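Local coordinates for enoyl-acyl carrier protein reductase (PDB 6KIA) that binds NADH and acts as an enoyl-acyl carrier protein reductase, probably reducing the enoyl intermediates of fatty acid synthesis, at residues A[147-150]-A[151-155]; A[168-171]-A[172-176]; A[427-430]-A[431-435]. All blocks are in the same frame, centred on the assembly; numbering follows the deposited sequence.

All three interactions are local, each made by residues a few positions apart in one continuous piece of chain, and none touches another. Interaction 1 is a beta turn in the connection between helix 120-146 and strand 155-159, half exposed and half buried, whereas interactions 2 and 3 are successive turns of helices 169-180 and 426-436. Interactions 1 and 2 lie on opposite sides of the chain's centre, about 45 Å apart between centres. Interaction 3 is the more buried helix contact and adds a water between two charged side chains; the side-chain contacts of interaction 2 are apolar throughout, and interaction 1 combines one backbone bond with small apolar contacts.

Interaction 1: residues A[147-150]-A[151-155]; sequences GMIP and DGANA
P150 to A153 form a type II beta turn, closed by a hydrogen bond from A153 N to P150 O (3.1 Å, 158° at the hydrogen). P150 leads into the turn and supplies the accepting carbonyl, and its ring offers A153 an apolar surface. The corners are D151 and G152; the glycine takes the positive phi (94°) that a type II turn needs at its third position, where a side chain would press on the preceding carbonyl oxygen. The methyl of A153 turns back toward the incoming chain: its CB lies 4.1 Å from P150 CD, beside the proline ring, and 3.9 Å from I149 CG2. While the CG2 branch of I149 meets A153, CG1 carries CD1 to 4.5 Å from A155 CB. Small alanines let the isoleucine lie close against the returning chain. D151 points away at the exposed corner and forms a salt bridge with R226, which also bonds I149 O. The turn thus joins the end of helix 120-146 to strand 155-159, with I149 and A155 both resting on L227 of helix 221-229, while A155 pairs through its backbone with R235 of the neighbouring parallel strand 234-240.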
loop_
_atom_site.group_PDB
_atom_site.type_symbol
_atom_site.label_atom_id
_atom_site.label_comp_id
_atom_site.label_asym_id
_atom_site.label_seq_id
_atom_site.Cartn_x
_atom_site.Cartn_y
_atom_site.Cartn_z
ATOM N N GLY A 147 6.925 4.844 27.275
ATOM C CA GLY A 147 8.051 5.386 28.016
ATOM C C GLY A 147 8.959 6.269 27.189
ATOM O O GLY A 147 9.787 7.003 27.727
ATOM N N MET A 148 8.795 6.208 25.874
ATOM C CA MET A 148 9.634 6.962 24.947
ATOM C C MET A 148 9.025 8.277 24.447
ATOM O O MET A 148 9.716 9.070 23.812
ATOM C CB MET A 148 9.956 6.099 23.717
ATOM C CG MET A 148 10.466 4.715 24.019
ATOM S SD MET A 148 10.792 3.919 22.425
ATOM C CE MET A 148 10.869 2.203 22.904
ATOM N N ILE A 149 7.736 8.493 24.688
ATOM C CA ILE A 149 7.063 9.689 24.202
ATOM C C ILE A 149 6.698 10.585 25.398
ATOM O O ILE A 149 5.810 10.256 26.187
ATOM C CB ILE A 149 5.802 9.341 23.366
ATOM C CG1 ILE A 149 6.128 8.268 22.316
ATOM C CG2 ILE A 149 5.213 10.588 22.702
ATOM C CD1 ILE A 149 4.917 7.809 21.545
ATOM N N PRO A 150 7.402 11.720 25.556
ATOM C CA PRO A 150 7.153 12.506 26.779
ATOM C C PRO A 150 5.811 13.234 26.730
ATOM O O PRO A 150 5.262 13.457 25.637
ATOM C CB PRO A 150 8.321 13.503 26.808
ATOM C CG PRO A 150 8.765 13.627 25.345
ATOM C CD PRO A 150 8.460 12.300 24.699
ATOM N N ASP A 151 5.281 13.586 27.908
ATOM C CA ASP A 151 4.151 14.496 27.978
ATOM C C ASP A 151 4.445 15.724 27.141
ATOM O O ASP A 151 5.551 16.283 27.205
ATOM C CB ASP A 151 3.869 14.968 29.421
ATOM C CG ASP A 151 3.382 13.863 30.328
ATOM O OD1 ASP A 151 3.030 12.790 29.820
ATOM O OD2 ASP A 151 3.323 14.079 31.571
ATOM N N GLY A 152 3.445 16.191 26.414
ATOM C CA GLY A 152 3.612 17.402 25.636
ATOM C C GLY A 152 4.022 17.129 24.198
ATOM O O GLY A 152 3.955 18.017 23.364
ATOM N N ALA A 153 4.473 15.920 23.912
ATOM C CA ALA A 153 4.876 15.613 22.534
ATOM C C ALA A 153 3.699 15.383 21.599
ATOM O O ALA A 153 2.580 15.055 22.016
ATOM C CB ALA A 153 5.779 14.434 22.517
ATOM N N ASN A 154 3.978 15.582 20.315
ATOM C CA ASN A 154 3.082 15.146 19.247
ATOM C C ASN A 154 3.515 13.772 18.809
ATOM O O ASN A 154 4.701 13.470 18.834
ATOM C CB ASN A 154 3.122 16.124 18.071
ATOM C CG ASN A 154 2.658 17.520 18.448
ATOM O OD1 ASN A 154 1.814 17.686 19.320
ATOM N ND2 ASN A 154 3.198 18.531 17.764
ATOM N N ALA A 155 2.558 12.925 18.435
ATOM C CA ALA A 155 2.875 11.601 17.947
ATOM C C ALA A 155 2.167 11.358 16.593
ATOM O O ALA A 155 0.992 11.696 16.397
ATOM C CB ALA A 155 2.481 10.528 18.969
#

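Interaction 2: residues A[168-171]-A[172-176]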
loop_
_atom_site.group_PDB
_atom_site.type_symbol
_atom_site.label_atom_id
_atom_site.label_comp_id
_atom_site.label_asym_id
_atom_site.label_seq_id
_atom_site.Cartn_x
_atom_site.Cartn_y
_atom_site.Cartn_z
ATOM N N VAL A 168 1.976 -21.063 0.366
ATOM C CA VAL A 168 1.691 -22.391 -0.151
ATOM C C VAL A 168 1.931 -22.438 -1.664
ATOM O O VAL A 168 1.641 -21.484 -2.395
ATOM C CB VAL A 168 0.247 -22.847 0.185
ATOM C CG1 VAL A 168 0.004 -22.783 1.676
ATOM C CG2 VAL A 168 -0.787 -22.016 -0.559
ATOM N N LYS A 169 2.447 -23.563 -2.132
ATOM C CA LYS A 169 2.932 -23.627 -3.497
ATOM C C LYS A 169 1.801 -23.483 -4.513
ATOM O O LYS A 169 1.954 -22.800 -5.524
ATOM C CB LYS A 169 3.667 -24.948 -3.720
ATOM C CG LYS A 169 4.974 -24.792 -4.459
ATOM C CD LYS A 169 5.673 -26.130 -4.634
ATOM C CE LYS A 169 4.922 -27.019 -5.610
ATOM N NZ LYS A 169 4.453 -26.250 -6.797
ATOM N N VAL A 170 0.656 -24.086 -4.212
ATOM C CA VAL A 170 -0.490 -24.080 -5.113
ATOM C C VAL A 170 -0.997 -22.656 -5.410
ATOM O O VAL A 170 -1.445 -22.345 -6.542
ATOM C CB VAL A 170 -1.630 -24.950 -4.527
ATOM C CG1 VAL A 170 -1.947 -24.529 -3.100
ATOM C CG2 VAL A 170 -2.878 -24.907 -5.408
ATOM N N PHE A 171 -0.902 -21.769 -4.417
ATOM C CA PHE A 171 -1.469 -20.455 -4.626
ATOM C C PHE A 171 -0.722 -19.586 -5.613
ATOM O O PHE A 171 -1.345 -18.826 -6.320
ATOM C CB PHE A 171 -1.589 -19.661 -3.325
ATOM C CG PHE A 171 -2.080 -18.261 -3.556
ATOM C CD1 PHE A 171 -3.411 -18.021 -3.857
ATOM C CD2 PHE A 171 -1.201 -17.194 -3.545
ATOM C CE1 PHE A 171 -3.858 -16.733 -4.112
ATOM C CE2 PHE A 171 -1.647 -15.905 -3.796
ATOM C CZ PHE A 171 -2.977 -15.678 -4.071
ATOM N N LEU A 172 0.590 -19.698 -5.712
ATOM C CA LEU A 172 1.274 -18.823 -6.662
ATOM C C LEU A 172 1.074 -19.303 -8.102
ATOM O O LEU A 172 1.134 -18.510 -9.043
ATOM C CB LEU A 172 2.754 -18.648 -6.288
ATOM C CG LEU A 172 2.849 -18.156 -4.832
ATOM C CD1 LEU A 172 4.271 -18.211 -4.279
ATOM C CD2 LEU A 172 2.247 -16.760 -4.706
ATOM N N ALA A 173 0.866 -20.601 -8.281
ATOM C CA ALA A 173 0.428 -21.105 -9.580
ATOM C C ALA A 173 -0.933 -20.489 -9.955
ATOM O O ALA A 173 -1.116 -19.917 -11.064
ATOM C CB ALA A 173 0.357 -22.620 -9.568
ATOM N N ILE A 174 -1.881 -20.594 -9.024
ATOM C CA ILE A 174 -3.199 -19.996 -9.237
ATOM C C ILE A 174 -3.083 -18.494 -9.524
ATOM O O ILE A 174 -3.734 -17.952 -10.417
ATOM C CB ILE A 174 -4.097 -20.226 -8.006
ATOM C CG1 ILE A 174 -4.370 -21.727 -7.845
ATOM C CG2 ILE A 174 -5.411 -19.453 -8.135
ATOM C CD1 ILE A 174 -4.966 -22.088 -6.497
ATOM N N ALA A 175 -2.220 -17.846 -8.754
ATOM C CA ALA A 175 -1.936 -16.414 -8.853
ATOM C C ALA A 175 -1.358 -16.026 -10.208
ATOM O O ALA A 175 -1.691 -14.974 -10.737
ATOM C CB ALA A 175 -0.990 -15.994 -7.747
ATOM N N ASN A 176 -0.458 -16.839 -10.752
ATOM C CA ASN A 176 0.131 -16.512 -12.045
ATOM C C ASN A 176 -0.921 -16.613 -13.134
ATOM O O ASN A 176 -0.890 -15.864 -14.126
ATOM C CB ASN A 176 1.298 -17.447 -12.375
ATOM C CG ASN A 176 2.507 -17.200 -11.513
ATOM O OD1 ASN A 176 2.704 -16.098 -10.999
ATOM N ND2 ASN A 176 3.329 -18.229 -11.343
#
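Residues 168-171 and 172-176 run on as one alpha-helical segment, the opening turns of helix 169-180, with V168 just ahead of it. Across the two segments, i to i+4 hydrogen bonds run from I174 N to V170 O (3.1 Å), nearly straight at 171°, and from A175 N to F171 O (2.8 Å). Nearer the start, L172 N reaches K169 O only in a weak i to i+3 bond of the first turn.

Side chains one turn apart then pair off along the helix. V170 and I174 lie side by side and point the same way, V170 CG2 meeting I174 CD1 at 3.7 Å. With chi1 at 53°, V170 sets CG1 in the crowded position between its backbone N and carbonyl carbon; CG2, anti to the backbone N, stands out from the helix, and I174 CD1 reaches back to meet it. The longer isoleucine suits the buried side, where it also packs on W113, L187 and L197.

F171 is buried as well, its ring lying against I165 and against I201 of helix 196-219. Its CG is anti to the backbone N (chi1 176°), which swings the ring forward along the helix until one face is covered near the rim by the methyl of A175. A side chain this small admits the broad ring close to the backbone. L172 lies at the exposed border, and its side chain crosses that of F171 at about a right angle, bringing L172 CD2 obliquely to 3.7 Å from F171 CD2.

Interaction 3: residues A[427-430]-A[431-435]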
loop_
_atom_site.group_PDB
_atom_site.type_symbol
_atom_site.label_atom_id
_atom_site.label_comp_id
_atom_site.label_asym_id
_atom_site.label_seq_id
_atom_site.Cartn_x
_atom_site.Cartn_y
_atom_site.Cartn_z
ATOM N N ASP A 427 -3.041 14.746 -9.966
ATOM C CA ASP A 427 -3.093 16.201 -10.007
ATOM C C ASP A 427 -2.343 16.827 -8.826
ATOM O O ASP A 427 -1.385 17.602 -9.016
ATOM C CB ASP A 427 -4.551 16.712 -10.075
ATOM C CG ASP A 427 -5.406 16.313 -8.878
ATOM O OD1 ASP A 427 -5.249 15.206 -8.306
ATOM O OD2 ASP A 427 -6.249 17.148 -8.488
ATOM N N VAL A 428 -2.705 16.432 -7.619
ATOM C CA VAL A 428 -2.101 17.069 -6.441
ATOM C C VAL A 428 -0.648 16.602 -6.254
ATOM O O VAL A 428 0.207 17.350 -5.787
ATOM C CB VAL A 428 -2.946 16.810 -5.196
ATOM C CG1 VAL A 428 -2.873 15.330 -4.756
ATOM C CG2 VAL A 428 -2.516 17.762 -4.056
ATOM N N ILE A 429 -0.337 15.386 -6.687
ATOM C CA ILE A 429 1.037 14.924 -6.598
ATOM C C ILE A 429 1.933 15.685 -7.598
ATOM O O ILE A 429 3.061 16.065 -7.279
ATOM C CB ILE A 429 1.102 13.403 -6.841
ATOM C CG1 ILE A 429 0.570 12.670 -5.614
ATOM C CG2 ILE A 429 2.512 12.936 -7.205
ATOM C CD1 ILE A 429 0.121 11.273 -5.938
ATOM N N ALA A 430 1.415 15.962 -8.793
ATOM C CA ALA A 430 2.170 16.741 -9.767
ATOM C C ALA A 430 2.367 18.174 -9.262
ATOM O O ALA A 430 3.466 18.733 -9.384
ATOM C CB ALA A 430 1.453 16.716 -11.128
ATOM N N LYS A 431 1.322 18.759 -8.684
ATOM C CA LYS A 431 1.447 20.103 -8.082
ATOM C C LYS A 431 2.557 20.141 -7.021
ATOM O O LYS A 431 3.432 21.026 -7.049
ATOM C CB LYS A 431 0.135 20.547 -7.431
ATOM C CG LYS A 431 -0.997 20.870 -8.384
ATOM C CD LYS A 431 -2.210 21.380 -7.630
ATOM C CE LYS A 431 -3.286 21.871 -8.581
ATOM N NZ LYS A 431 -4.529 22.199 -7.837
ATOM N N GLN A 432 2.514 19.179 -6.102
ATOM C CA GLN A 432 3.531 19.053 -5.059
ATOM C C GLN A 432 4.948 18.890 -5.672
ATOM O O GLN A 432 5.904 19.546 -5.246
ATOM C CB GLN A 432 3.208 17.863 -4.120
ATOM C CG GLN A 432 4.322 17.624 -3.170
ATOM C CD GLN A 432 4.350 18.667 -2.049
ATOM O OE1 GLN A 432 3.325 18.980 -1.447
ATOM N NE2 GLN A 432 5.484 19.314 -1.893
ATOM N N LEU A 433 5.093 18.043 -6.687
ATOM C CA LEU A 433 6.426 17.787 -7.228
ATOM C C LEU A 433 6.974 19.006 -7.994
ATOM O O LEU A 433 8.156 19.336 -7.890
ATOM C CB LEU A 433 6.381 16.584 -8.176
ATOM C CG LEU A 433 6.231 15.208 -7.511
ATOM C CD1 LEU A 433 5.807 14.154 -8.525
ATOM C CD2 LEU A 433 7.573 14.861 -6.860
ATOM N N ASN A 434 6.108 19.707 -8.709
ATOM C CA ASN A 434 6.571 20.882 -9.432
ATOM C C ASN A 434 6.941 21.975 -8.445
ATOM O O ASN A 434 7.928 22.672 -8.645
ATOM C CB ASN A 434 5.536 21.337 -10.450
ATOM C CG ASN A 434 5.573 20.486 -11.720
ATOM O OD1 ASN A 434 6.622 19.927 -12.088
ATOM N ND2 ASN A 434 4.427 20.341 -12.359
ATOM N N LEU A 435 6.192 22.059 -7.343
ATOM C CA LEU A 435 6.457 23.097 -6.349
ATOM C C LEU A 435 7.776 22.856 -5.610
ATOM O O LEU A 435 8.575 23.783 -5.455
ATOM C CB LEU A 435 5.291 23.166 -5.360
ATOM C CG LEU A 435 5.339 24.204 -4.242
ATOM C CD1 LEU A 435 5.113 25.581 -4.842
ATOM C CD2 LEU A 435 4.247 23.847 -3.254
HETATM O O HOH W 1 -4.835 19.195 -7.602
#
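This is an intrahelical contact between successive turns of helix 426-436, which follows strand 421-423 and packs mainly in the interior against helices 309-315, 320-331 and 394-413. Four consecutive i to i+4 backbone bonds hold it: K431 N to D427 O, Q432 N to V428 O, L433 N to I429 O and N434 N to A430 O, all between 2.9 and 3.0 Å.

On the apolar side I429 and L433 lie alongside one another, with I429 CG2 3.8 Å from L433 CD1. The branched residues fill the space between helices: I429 meets T406 and L409, and L433 meets W321 and L313. A430, small enough for a close approach, faces A312 and L313. N434 suits a place where backbone carbonyls need a donor, its ND2 bonding L313 O and E316 O.

The polar side belongs to D427 and K431. The lysine chain is extended beyond CG, passing D427 O with its CG at 3.4 Å and carrying the amine back along the helix. One water then bridges the two, donating to D427 OD2 at 2.6 Å and accepting from K431 NZ at 3.0 Å. D427 OD2 also forms a salt bridge with R8. With NZ and OD2 5.4 Å apart, the opposite charges meet through water, and the lysine and arginine together would be expected to stabilise the ionised carboxylate.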